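Long-range contacts in botulinum neurotoxin type C1 (Clostridium botulinum, PDB 3R4S), which probably binds gangliosides on nerve cells through this receptor-binding fragment of its heavy chain, the whole toxin being a metalloprotease that acts once inside: residues Arg269-Asn274 with Tyr339-Arg344; Glu326-Asp331 with Tyr390-Gly395; Ile354-Gln359 with Ser369-Ser374; Ile384-Thr389 with Val405-Gln410. All blocks are in the same frame, centred on the assembly; numbering follows the deposited sequence.

Contact 1 (Arg269-Asn274 with Tyr339-Arg344); sequences RQIVFN and YAIGLR. With SLB (N-acetyl-beta-neuraminic acid), chain C.
With CG1 of Ile-271 (chi1 -62°) and CG of Leu-343 (chi1 -55°) each anti to its own carbonyl carbon, the two branches meet where their strands cross. Both strands belong to the beta-trefoil domain of the receptor-binding fragment and run at 119° to each other, so contact is confined to their crossing. There the Ile-271 side chain lies at about a right angle to that of Leu-343, its CG1 3.8 Å from Leu-343 CG and its CD1 3.8 Å from Leu-343 CD2. One backbone hydrogen bond spans the crossing: Leu-343 N gives its hydrogen to Arg-269 O over 2.8 Å. The extended Arg-269 chain then runs alongside the Leu-343 carbonyl, with CB 3.5 Å from Leu-343 O, and its guanidinium makes a salt bridge with Glu-345 through NH2. A water donates to Leu-343 O and accepts a weak bond from Arg-269 NH1, in the guanidinium plane. Arg-269 belongs to the pocket of the bound N-acetyl-beta-neuraminic acid, which Tyr-286, Ala-266 and Ser-268 also hold by hydrogen bonds. At this residue the sugar is held through the main chain: Arg-269 N points almost straight at the N-acetyl oxygen O10, 2.9 Å away.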
# COMPACT_ATOMS: atom_id res chain seq x y z
N ARG A 269 -16.59 -25.65 11.44
CA ARG A 269 -16.42 -24.45 12.25
C ARG A 269 -14.97 -24.17 12.63
O ARG A 269 -14.70 -23.27 13.45
CB ARG A 269 -17.29 -24.51 13.50
CG ARG A 269 -18.77 -24.38 13.20
CD ARG A 269 -19.57 -24.46 14.48
NE ARG A 269 -20.99 -24.28 14.24
CZ ARG A 269 -21.87 -23.99 15.19
NH1 ARG A 269 -21.46 -23.85 16.45
NH2 ARG A 269 -23.15 -23.83 14.89
N GLN A 270 -14.05 -24.92 12.05
CA GLN A 270 -12.63 -24.61 12.16
C GLN A 270 -12.19 -23.91 10.88
O GLN A 270 -12.35 -24.45 9.79
CB GLN A 270 -11.79 -25.86 12.37
CG GLN A 270 -10.28 -25.60 12.40
CD GLN A 270 -9.92 -24.47 13.36
OE1 GLN A 270 -9.30 -23.47 12.98
NE2 GLN A 270 -10.33 -24.62 14.61
N ILE A 271 -11.67 -22.69 11.01
CA ILE A 271 -11.11 -22.00 9.84
C ILE A 271 -9.86 -22.72 9.38
O ILE A 271 -9.03 -23.14 10.19
CB ILE A 271 -10.77 -20.54 10.14
CG1 ILE A 271 -12.05 -19.79 10.51
CG2 ILE A 271 -10.09 -19.90 8.93
CD1 ILE A 271 -11.80 -18.37 10.97
N VAL A 272 -9.73 -22.87 8.07
CA VAL A 272 -8.56 -23.51 7.48
C VAL A 272 -8.12 -22.72 6.26
O VAL A 272 -8.92 -22.00 5.66
CB VAL A 272 -8.86 -24.97 7.04
CG1 VAL A 272 -9.36 -25.78 8.23
CG2 VAL A 272 -9.89 -25.00 5.91
N PHE A 273 -6.86 -22.85 5.89
CA PHE A 273 -6.34 -22.15 4.73
C PHE A 273 -6.10 -23.10 3.57
O PHE A 273 -5.38 -24.08 3.70
CB PHE A 273 -5.05 -21.39 5.09
CG PHE A 273 -5.28 -20.24 6.03
CD1 PHE A 273 -5.60 -18.98 5.54
CD2 PHE A 273 -5.16 -20.41 7.40
CE1 PHE A 273 -5.81 -17.91 6.41
CE2 PHE A 273 -5.37 -19.34 8.27
CZ PHE A 273 -5.70 -18.10 7.78
N ASN A 274 -6.72 -22.78 2.43
CA ASN A 274 -6.58 -23.59 1.22
C ASN A 274 -5.79 -22.86 0.15
O ASN A 274 -5.87 -21.64 0.03
CB ASN A 274 -7.97 -23.94 0.66
CG ASN A 274 -8.74 -24.93 1.53
OD1 ASN A 274 -8.20 -25.51 2.48
ND2 ASN A 274 -10.01 -25.12 1.21
N TYR A 339 -3.79 -21.91 20.69
CA TYR A 339 -5.23 -22.18 20.55
C TYR A 339 -5.70 -21.88 19.14
O TYR A 339 -5.28 -20.89 18.54
CB TYR A 339 -6.04 -21.34 21.53
CG TYR A 339 -5.62 -21.52 22.96
CD1 TYR A 339 -6.27 -22.42 23.79
CD2 TYR A 339 -4.55 -20.80 23.47
CE1 TYR A 339 -5.88 -22.58 25.10
CE2 TYR A 339 -4.15 -20.96 24.78
CZ TYR A 339 -4.82 -21.85 25.59
OH TYR A 339 -4.43 -22.02 26.90
N ALA A 340 -6.57 -22.73 18.62
CA ALA A 340 -7.13 -22.50 17.30
C ALA A 340 -8.11 -21.34 17.33
O ALA A 340 -8.80 -21.12 18.33
CB ALA A 340 -7.82 -23.78 16.78
N ILE A 341 -8.16 -20.58 16.23
CA ILE A 341 -9.25 -19.64 16.01
C ILE A 341 -10.29 -20.33 15.13
O ILE A 341 -9.97 -20.85 14.06
CB ILE A 341 -8.78 -18.34 15.34
CG1 ILE A 341 -7.82 -17.58 16.27
CG2 ILE A 341 -9.98 -17.48 14.97
CD1 ILE A 341 -7.14 -16.36 15.65
N GLY A 342 -11.52 -20.38 15.61
CA GLY A 342 -12.57 -21.02 14.85
C GLY A 342 -13.78 -20.12 14.76
O GLY A 342 -13.67 -18.90 14.94
N LEU A 343 -14.93 -20.71 14.45
CA LEU A 343 -16.15 -19.94 14.27
C LEU A 343 -17.27 -20.40 15.20
O LEU A 343 -17.51 -21.60 15.35
CB LEU A 343 -16.62 -20.01 12.81
CG LEU A 343 -15.60 -19.58 11.75
CD1 LEU A 343 -15.94 -20.20 10.40
CD2 LEU A 343 -15.54 -18.07 11.65
N ARG A 344 -17.95 -19.44 15.81
CA ARG A 344 -19.07 -19.72 16.70
C ARG A 344 -20.25 -18.83 16.35
O ARG A 344 -20.09 -17.71 15.87
CB ARG A 344 -18.68 -19.51 18.15
CG ARG A 344 -18.32 -18.07 18.46
CD ARG A 344 -18.15 -17.83 19.95
NE ARG A 344 -19.41 -18.02 20.67
CZ ARG A 344 -19.55 -17.83 21.98
NH1 ARG A 344 -18.51 -17.45 22.72
NH2 ARG A 344 -20.73 -18.02 22.55
C1 SLB C . -18.54 -28.19 2.81
C2 SLB C . -19.03 -27.17 3.80
C3 SLB C . -18.02 -26.02 3.88
C4 SLB C . -18.41 -25.02 4.97
C5 SLB C . -18.50 -25.75 6.29
C6 SLB C . -19.51 -26.89 6.18
C7 SLB C . -19.47 -27.69 7.47
C8 SLB C . -20.64 -28.69 7.54
C9 SLB C . -20.65 -29.46 8.86
C10 SLB C . -18.59 -24.51 8.41
C11 SLB C . -19.37 -23.51 9.20
N5 SLB C . -19.11 -24.79 7.21
O1A SLB C . -17.61 -28.97 3.13
O1B SLB C . -19.07 -28.20 1.68
O2 SLB C . -20.28 -26.67 3.31
O4 SLB C . -17.42 -23.99 5.07
O6 SLB C . -19.24 -27.79 5.08
O7 SLB C . -18.20 -28.37 7.50
O8 SLB C . -21.89 -28.01 7.38
O9 SLB C . -19.73 -30.56 8.74
O10 SLB C . -17.56 -25.02 8.83
O HOH W 1 -18.18 -23.62 17.43

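Contact 2 (Glu326-Asp331 with Tyr390-Gly395); sequences ETMYAD and YRFRLG
Asp-331 OD2 is gripped by two nitrogens of one guanidinium: Arg-391 NE, 2.8 Å away and nearly straight, and Arg-391 NH2, which adds a weak bond. The carboxylate offers NE its syn lone pair and sits at the guanidinium edge, but the two planes are 35° apart and the bridge is uneven: Asp-331 OD1 reaches Arg-391 NH2 only weakly, at 3.5 Å. Second partners hold both groups, Asn-402 bonding to Asp-331 OD1 and the carbonyl of Arg-400 to Arg-391 NH1. Beside this bridge the backbones join directly, Arg-391 N giving a straight bond of 2.7 Å to Tyr-329 O. A water extends the join: it accepts from Tyr-329 N, donates to Arg-391 O at 2.7 Å, and rests over the centre of the Phe-392 ring.

Met-328 supplies the apolar half. Two bends in its chain (chi2 -82°, chi3 -89°) carry CE over one face of Tyr-390, a CH-pi contact 3.7 Å from the ring centroid, while SD makes an oblique Met-aromatic contact with Phe-392, 3.7 Å from CZ. Ala-330 CB packs against Tyr-390 CD1, and Tyr-329 O lies at that ring's edge. In the beta-trefoil, the loop between strands 317-323 and 338-345 is thus fastened to the end of strand 381-392, with Met-328 and Phe-392 both resting on Ala-340 of strand 338-345 and Tyr-390 and Phe-392 both resting on Val-405 of strand 401-409.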
# COMPACT_ATOMS: atom_id res chain seq x y z
N GLU A 326 -9.49 -25.59 23.23
CA GLU A 326 -9.10 -26.99 23.16
C GLU A 326 -7.59 -27.19 22.99
O GLU A 326 -6.91 -26.38 22.36
CB GLU A 326 -9.82 -27.71 22.02
CG GLU A 326 -11.30 -27.41 21.91
CD GLU A 326 -11.90 -28.01 20.65
OE1 GLU A 326 -11.15 -28.19 19.66
OE2 GLU A 326 -13.13 -28.29 20.64
N THR A 327 -7.11 -28.30 23.52
CA THR A 327 -5.73 -28.73 23.31
C THR A 327 -5.44 -28.83 21.83
O THR A 327 -6.28 -29.27 21.06
CB THR A 327 -5.50 -30.11 23.94
OG1 THR A 327 -5.93 -30.07 25.31
CG2 THR A 327 -4.03 -30.50 23.86
N MET A 328 -4.25 -28.42 21.43
CA MET A 328 -3.83 -28.52 20.04
C MET A 328 -2.80 -29.63 19.88
O MET A 328 -2.08 -29.94 20.83
CB MET A 328 -3.27 -27.17 19.56
CG MET A 328 -4.33 -26.11 19.40
SD MET A 328 -5.18 -26.25 17.81
CE MET A 328 -4.13 -25.24 16.77
N TYR A 329 -2.73 -30.22 18.69
CA TYR A 329 -1.81 -31.32 18.42
C TYR A 329 -1.04 -31.00 17.15
O TYR A 329 -1.62 -30.59 16.15
CB TYR A 329 -2.57 -32.64 18.24
CG TYR A 329 -3.48 -32.96 19.40
CD1 TYR A 329 -3.04 -33.76 20.45
CD2 TYR A 329 -4.77 -32.45 19.47
CE1 TYR A 329 -3.86 -34.04 21.54
CE2 TYR A 329 -5.60 -32.72 20.55
CZ TYR A 329 -5.14 -33.52 21.58
OH TYR A 329 -5.96 -33.79 22.65
N ALA A 330 0.28 -31.18 17.21
CA ALA A 330 1.13 -30.93 16.06
C ALA A 330 2.12 -32.08 15.89
O ALA A 330 2.55 -32.68 16.87
CB ALA A 330 1.88 -29.61 16.23
N ASP A 331 2.47 -32.37 14.64
CA ASP A 331 3.38 -33.47 14.32
C ASP A 331 4.65 -33.48 15.17
O ASP A 331 4.97 -34.50 15.79
CB ASP A 331 3.74 -33.47 12.83
CG ASP A 331 2.65 -34.06 11.98
OD1 ASP A 331 2.78 -34.07 10.73
OD2 ASP A 331 1.65 -34.53 12.57
N TYR A 390 -1.68 -27.86 12.21
CA TYR A 390 -2.03 -28.71 13.35
C TYR A 390 -2.98 -29.85 12.97
O TYR A 390 -3.61 -29.83 11.90
CB TYR A 390 -2.61 -27.86 14.48
CG TYR A 390 -1.66 -26.79 14.95
CD1 TYR A 390 -0.76 -27.04 15.99
CD2 TYR A 390 -1.63 -25.54 14.35
CE1 TYR A 390 0.13 -26.07 16.41
CE2 TYR A 390 -0.74 -24.55 14.77
CZ TYR A 390 0.13 -24.82 15.80
OH TYR A 390 1.00 -23.86 16.23
N ARG A 391 -3.07 -30.85 13.84
CA ARG A 391 -3.85 -32.06 13.56
C ARG A 391 -5.28 -31.95 14.09
O ARG A 391 -5.50 -31.70 15.27
CB ARG A 391 -3.17 -33.28 14.17
CG ARG A 391 -1.90 -33.71 13.47
CD ARG A 391 -2.16 -34.92 12.57
NE ARG A 391 -0.99 -35.25 11.78
CZ ARG A 391 -0.99 -36.04 10.71
NH1 ARG A 391 -2.11 -36.61 10.28
NH2 ARG A 391 0.16 -36.27 10.06
N PHE A 392 -6.26 -32.13 13.21
CA PHE A 392 -7.67 -32.07 13.58
C PHE A 392 -8.42 -33.24 12.95
O PHE A 392 -7.95 -33.88 12.01
CB PHE A 392 -8.34 -30.80 13.05
CG PHE A 392 -7.82 -29.51 13.64
CD1 PHE A 392 -8.47 -28.90 14.71
CD2 PHE A 392 -6.71 -28.88 13.08
CE1 PHE A 392 -8.00 -27.70 15.23
CE2 PHE A 392 -6.25 -27.68 13.59
CZ PHE A 392 -6.88 -27.09 14.67
N ARG A 393 -9.63 -33.48 13.46
CA ARG A 393 -10.61 -34.30 12.78
C ARG A 393 -11.74 -33.37 12.38
O ARG A 393 -12.51 -32.93 13.23
CB ARG A 393 -11.16 -35.40 13.70
CG ARG A 393 -10.12 -36.42 14.16
CD ARG A 393 -10.78 -37.55 14.97
NE ARG A 393 -9.79 -38.57 15.33
CZ ARG A 393 -9.10 -38.57 16.46
NH1 ARG A 393 -9.29 -37.62 17.37
NH2 ARG A 393 -8.22 -39.53 16.69
N LEU A 394 -11.84 -33.06 11.10
CA LEU A 394 -12.89 -32.18 10.61
C LEU A 394 -13.70 -32.88 9.53
O LEU A 394 -13.21 -33.79 8.87
CB LEU A 394 -12.27 -30.90 10.04
CG LEU A 394 -11.26 -30.12 10.89
CD1 LEU A 394 -10.64 -28.98 10.08
CD2 LEU A 394 -11.91 -29.60 12.16
N GLY A 395 -14.94 -32.44 9.36
CA GLY A 395 -15.76 -32.90 8.25
C GLY A 395 -15.86 -34.41 8.04
O GLY A 395 -15.71 -34.90 6.93
O HOH W 2 -5.04 -29.55 16.87

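Contact 3 (Ile354-Gln359 with Ser369-Ser374); sequences IIFQIQ and SQIFKS
Phe-372 and Gln-357 exchange both backbone hydrogen bonds, with Gln-357 N 2.7 Å from Phe-372 O, and Gln-359 pairs with Gln-370 in the same way. These hydrogen-bonded pairs of the antiparallel hairpin 356-362/367-374, in the beta-trefoil domain, alternate with the non-hydrogen-bonded pairs Ile-358/Ile-371 and Phe-356/Lys-373. Beyond them Ile-355 O takes two donors: Lys-373 NZ at 2.8 Å, in the carbonyl plane on a lone pair, and Ser-374 N at 3.1 Å, from above that plane. The neighbouring Ile-354 side chain lies about 4 Å, nearest atoms, from the bound N-acetyl-alpha-neuraminic acid.

Side chains pack on both sides. Ile-371 CG2 lies 3.7 Å from Phe-356 CB, and Gln-359 CG touches Phe-372 CE2 at 3.9 Å, with its amide steeply inclined to the ring. A polar atom, Gln-357 O, sits in the Phe-372 ring plane at the edge.

Lys-373 joins the two kinds. Bends at chi2 (71°) and chi4 (74°) fold its chain past the Phe-356 ring, CD 3.7 Å from CE1, and bring NZ back to the main chain. Asp-352 O also accepts from NZ, and Ser-374 O does so weakly. Carbonyl oxygens thus take up the ammonium of a buried lysine, which would be expected to favour its charged form.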
# COMPACT_ATOMS: atom_id res chain seq x y z
N ILE A 354 -14.23 -13.73 21.67
CA ILE A 354 -14.19 -13.18 20.30
C ILE A 354 -13.45 -11.84 20.22
O ILE A 354 -13.29 -11.28 19.13
CB ILE A 354 -15.58 -12.96 19.70
CG1 ILE A 354 -16.24 -11.73 20.32
CG2 ILE A 354 -16.44 -14.24 19.81
CD1 ILE A 354 -17.51 -11.31 19.61
N ILE A 355 -12.99 -11.34 21.37
CA ILE A 355 -12.45 -9.98 21.44
C ILE A 355 -10.95 -9.89 21.10
O ILE A 355 -10.13 -10.62 21.65
CB ILE A 355 -12.73 -9.34 22.82
CG1 ILE A 355 -14.23 -9.36 23.11
CG2 ILE A 355 -12.20 -7.90 22.87
CD1 ILE A 355 -14.59 -8.78 24.47
N PHE A 356 -10.63 -8.99 20.17
CA PHE A 356 -9.24 -8.75 19.77
C PHE A 356 -8.87 -7.26 19.79
O PHE A 356 -9.76 -6.38 19.82
CB PHE A 356 -8.97 -9.33 18.37
CG PHE A 356 -9.10 -10.83 18.32
CD1 PHE A 356 -8.01 -11.64 18.61
CD2 PHE A 356 -10.32 -11.43 18.00
CE1 PHE A 356 -8.12 -13.02 18.57
CE2 PHE A 356 -10.44 -12.81 17.96
CZ PHE A 356 -9.34 -13.61 18.25
N GLN A 357 -7.57 -6.98 19.80
CA GLN A 357 -7.07 -5.61 19.67
C GLN A 357 -6.10 -5.55 18.50
O GLN A 357 -5.24 -6.42 18.36
CB GLN A 357 -6.35 -5.15 20.95
CG GLN A 357 -5.84 -3.70 20.88
CD GLN A 357 -5.23 -3.21 22.20
OE1 GLN A 357 -4.22 -3.73 22.65
NE2 GLN A 357 -5.84 -2.18 22.79
N ILE A 358 -6.25 -4.52 17.66
CA ILE A 358 -5.44 -4.41 16.44
C ILE A 358 -4.34 -3.35 16.54
O ILE A 358 -4.48 -2.37 17.27
CB ILE A 358 -6.32 -4.16 15.19
CG1 ILE A 358 -5.55 -4.50 13.92
CG2 ILE A 358 -6.85 -2.71 15.17
CD1 ILE A 358 -6.44 -4.75 12.71
N GLN A 359 -3.24 -3.58 15.83
CA GLN A 359 -2.16 -2.60 15.70
C GLN A 359 -1.68 -2.65 14.25
O GLN A 359 -1.62 -3.73 13.66
CB GLN A 359 -0.99 -2.93 16.63
CG GLN A 359 -1.34 -2.93 18.13
CD GLN A 359 -1.60 -1.53 18.66
OE1 GLN A 359 -1.40 -0.56 17.95
NE2 GLN A 359 -2.06 -1.43 19.91
N SER A 369 -1.12 -5.89 9.63
CA SER A 369 -1.44 -5.61 11.02
C SER A 369 -1.03 -6.76 11.90
O SER A 369 -0.72 -7.86 11.43
CB SER A 369 -2.95 -5.36 11.17
OG SER A 369 -3.69 -6.52 10.77
N GLN A 370 -1.01 -6.50 13.20
CA GLN A 370 -0.88 -7.55 14.18
C GLN A 370 -2.15 -7.51 15.01
O GLN A 370 -2.72 -6.43 15.25
CB GLN A 370 0.36 -7.35 15.05
CG GLN A 370 1.66 -7.63 14.32
CD GLN A 370 2.86 -7.57 15.24
OE1 GLN A 370 3.05 -6.59 15.94
NE2 GLN A 370 3.68 -8.62 15.24
N ILE A 371 -2.61 -8.69 15.40
CA ILE A 371 -3.91 -8.80 16.06
C ILE A 371 -3.74 -9.59 17.34
O ILE A 371 -3.25 -10.73 17.34
CB ILE A 371 -4.94 -9.45 15.13
CG1 ILE A 371 -4.99 -8.69 13.81
CG2 ILE A 371 -6.32 -9.49 15.80
CD1 ILE A 371 -5.74 -9.43 12.70
N PHE A 372 -4.10 -8.96 18.45
CA PHE A 372 -3.81 -9.48 19.75
C PHE A 372 -5.11 -9.88 20.43
O PHE A 372 -6.11 -9.16 20.34
CB PHE A 372 -3.11 -8.42 20.60
CG PHE A 372 -1.76 -8.01 20.06
CD1 PHE A 372 -0.60 -8.63 20.51
CD2 PHE A 372 -1.66 -7.03 19.08
CE1 PHE A 372 0.64 -8.26 20.01
CE2 PHE A 372 -0.42 -6.65 18.58
CZ PHE A 372 0.73 -7.26 19.05
N LYS A 373 -5.09 -11.02 21.12
CA LYS A 373 -6.23 -11.45 21.93
C LYS A 373 -6.37 -10.52 23.13
O LYS A 373 -5.41 -10.26 23.85
CB LYS A 373 -6.06 -12.89 22.41
CG LYS A 373 -7.29 -13.41 23.14
CD LYS A 373 -8.47 -13.63 22.17
CE LYS A 373 -9.78 -13.92 22.92
NZ LYS A 373 -10.32 -12.68 23.57
N SER A 374 -7.58 -10.02 23.34
CA SER A 374 -7.81 -8.95 24.30
C SER A 374 -9.06 -9.19 25.12
O SER A 374 -9.94 -9.92 24.68
CB SER A 374 -7.97 -7.63 23.53
OG SER A 374 -8.24 -6.54 24.39

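Contact 4 (Ile384-Thr389 with Val405-Gln410); sequences ICSIGT and VPTVKQ
Ile-384, Ser-386 and Gly-388 face Lys-409, Thr-407 and Val-405 as three antiparallel hydrogen-bonded pairs, each closed by two backbone bonds, the segment directions lying 135° apart. The shortest bond runs from Ser-386 N to Thr-407 O at 2.7 Å.

Thr-407 has its hydroxyl between the backbone N and the carbonyl carbon (chi1 61°), which lays OG1 against the neighbouring strand, 3.3 Å from Ser-386 C. A water 2.9 Å from Thr-407 OG1 also gives a weak bond to Ile-387 O. Ser-386 OG turns away to Ser-421 OG. On the other face Cys-385 SG touches Val-408 CG2 at 4.2 Å, and Ile-387 CG1 comes within 3.5 Å of Val-405 O. Pro-406 falls in a non-hydrogen-bonded pair with Ile-387, where no N-H is needed across the hairpin. At the far end the bent Lys-409 chain curls back to Gln-410 O, with NZ 2.8 Å away.

A beta-trefoil is built from six two-stranded hairpins; here strands 381-392 and 401-409 form one hairpin of the receptor-binding domain.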
# COMPACT_ATOMS: atom_id res chain seq x y z
N ILE A 384 -1.16 -13.30 20.78
CA ILE A 384 -1.03 -12.74 19.44
C ILE A 384 -1.54 -13.75 18.42
O ILE A 384 -1.33 -14.95 18.58
CB ILE A 384 0.44 -12.35 19.13
CG1 ILE A 384 0.54 -11.43 17.91
CG2 ILE A 384 1.32 -13.61 18.96
CD1 ILE A 384 1.94 -10.88 17.68
N CYS A 385 -2.19 -13.26 17.37
CA CYS A 385 -2.68 -14.14 16.30
C CYS A 385 -1.58 -14.57 15.36
O CYS A 385 -0.82 -13.74 14.85
CB CYS A 385 -3.81 -13.46 15.51
SG CYS A 385 -5.29 -13.23 16.51
N SER A 386 -1.49 -15.87 15.12
CA SER A 386 -0.49 -16.43 14.23
C SER A 386 -1.16 -17.48 13.35
O SER A 386 -2.38 -17.50 13.21
CB SER A 386 0.65 -17.04 15.06
OG SER A 386 1.74 -17.41 14.23
N ILE A 387 -0.36 -18.36 12.77
CA ILE A 387 -0.85 -19.36 11.83
C ILE A 387 0.08 -20.56 11.92
O ILE A 387 1.28 -20.41 12.18
CB ILE A 387 -0.87 -18.79 10.40
CG1 ILE A 387 -1.56 -19.75 9.43
CG2 ILE A 387 0.56 -18.46 9.92
CD1 ILE A 387 -1.84 -19.13 8.06
N GLY A 388 -0.45 -21.76 11.72
CA GLY A 388 0.37 -22.96 11.71
C GLY A 388 -0.36 -24.22 11.30
O GLY A 388 -1.58 -24.22 11.06
N THR A 389 0.38 -25.32 11.22
CA THR A 389 -0.18 -26.59 10.78
C THR A 389 -0.42 -27.51 11.97
O THR A 389 0.52 -27.88 12.67
CB THR A 389 0.77 -27.28 9.79
OG1 THR A 389 0.89 -26.45 8.62
CG2 THR A 389 0.24 -28.66 9.38
N VAL A 405 -4.13 -23.53 9.90
CA VAL A 405 -5.22 -22.87 10.62
C VAL A 405 -4.74 -21.60 11.32
O VAL A 405 -3.56 -21.50 11.68
CB VAL A 405 -5.82 -23.80 11.69
CG1 VAL A 405 -6.34 -25.08 11.04
CG2 VAL A 405 -4.78 -24.15 12.77
N PRO A 406 -5.64 -20.61 11.50
CA PRO A 406 -5.24 -19.45 12.30
C PRO A 406 -5.20 -19.82 13.77
O PRO A 406 -5.98 -20.67 14.22
CB PRO A 406 -6.36 -18.43 12.03
CG PRO A 406 -7.57 -19.27 11.79
CD PRO A 406 -7.05 -20.53 11.08
N THR A 407 -4.28 -19.22 14.51
CA THR A 407 -4.12 -19.54 15.93
C THR A 407 -3.92 -18.29 16.77
O THR A 407 -3.62 -17.20 16.24
CB THR A 407 -2.88 -20.42 16.18
OG1 THR A 407 -1.71 -19.71 15.77
CG2 THR A 407 -2.98 -21.75 15.43
N VAL A 408 -4.07 -18.46 18.08
CA VAL A 408 -3.62 -17.50 19.07
C VAL A 408 -2.53 -18.17 19.89
O VAL A 408 -2.71 -19.28 20.37
CB VAL A 408 -4.74 -17.06 20.02
CG1 VAL A 408 -4.19 -16.14 21.12
CG2 VAL A 408 -5.87 -16.37 19.24
N LYS A 409 -1.38 -17.50 20.00
CA LYS A 409 -0.32 -17.93 20.89
C LYS A 409 -0.41 -17.07 22.15
O LYS A 409 -0.24 -15.85 22.09
CB LYS A 409 1.04 -17.71 20.22
CG LYS A 409 2.25 -17.86 21.13
CD LYS A 409 2.25 -19.22 21.81
CE LYS A 409 3.62 -19.55 22.43
NZ LYS A 409 3.98 -18.58 23.49
N GLN A 410 -0.70 -17.70 23.28
CA GLN A 410 -0.70 -16.99 24.56
C GLN A 410 0.61 -17.28 25.31
O GLN A 410 1.67 -17.44 24.68
CB GLN A 410 -1.95 -17.32 25.39
CG GLN A 410 -3.25 -16.95 24.66
CD GLN A 410 -4.46 -16.89 25.57
OE1 GLN A 410 -4.69 -17.77 26.39
NE2 GLN A 410 -5.25 -15.84 25.42
O HOH W 3 0.75 -21.18 15.35

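In the fold
All four contacts lie in the beta-trefoil domain. Contacts 3 and 4 are buried, regular hairpin pairings, joined side by side where Ile-371 O meets Cys-385 N. Contact 4 continues on its other side into contact 1, as strand 401-409 also pairs with 338-345. Contact 1, also buried, is an oblique crossing of strands rather than a continuous pairing, and alone here includes a residue bonded to N-acetyl-beta-neuraminic acid. Contact 2 is the most exposed and shares strand 381-392 with contact 4; there a salt bridge and a bridging water join a backbone bond and Met-aromatic packing. Phe-392 packs on Val-405, and Met-328 on Ala-340, linking its apolar side to contacts 4 and 1.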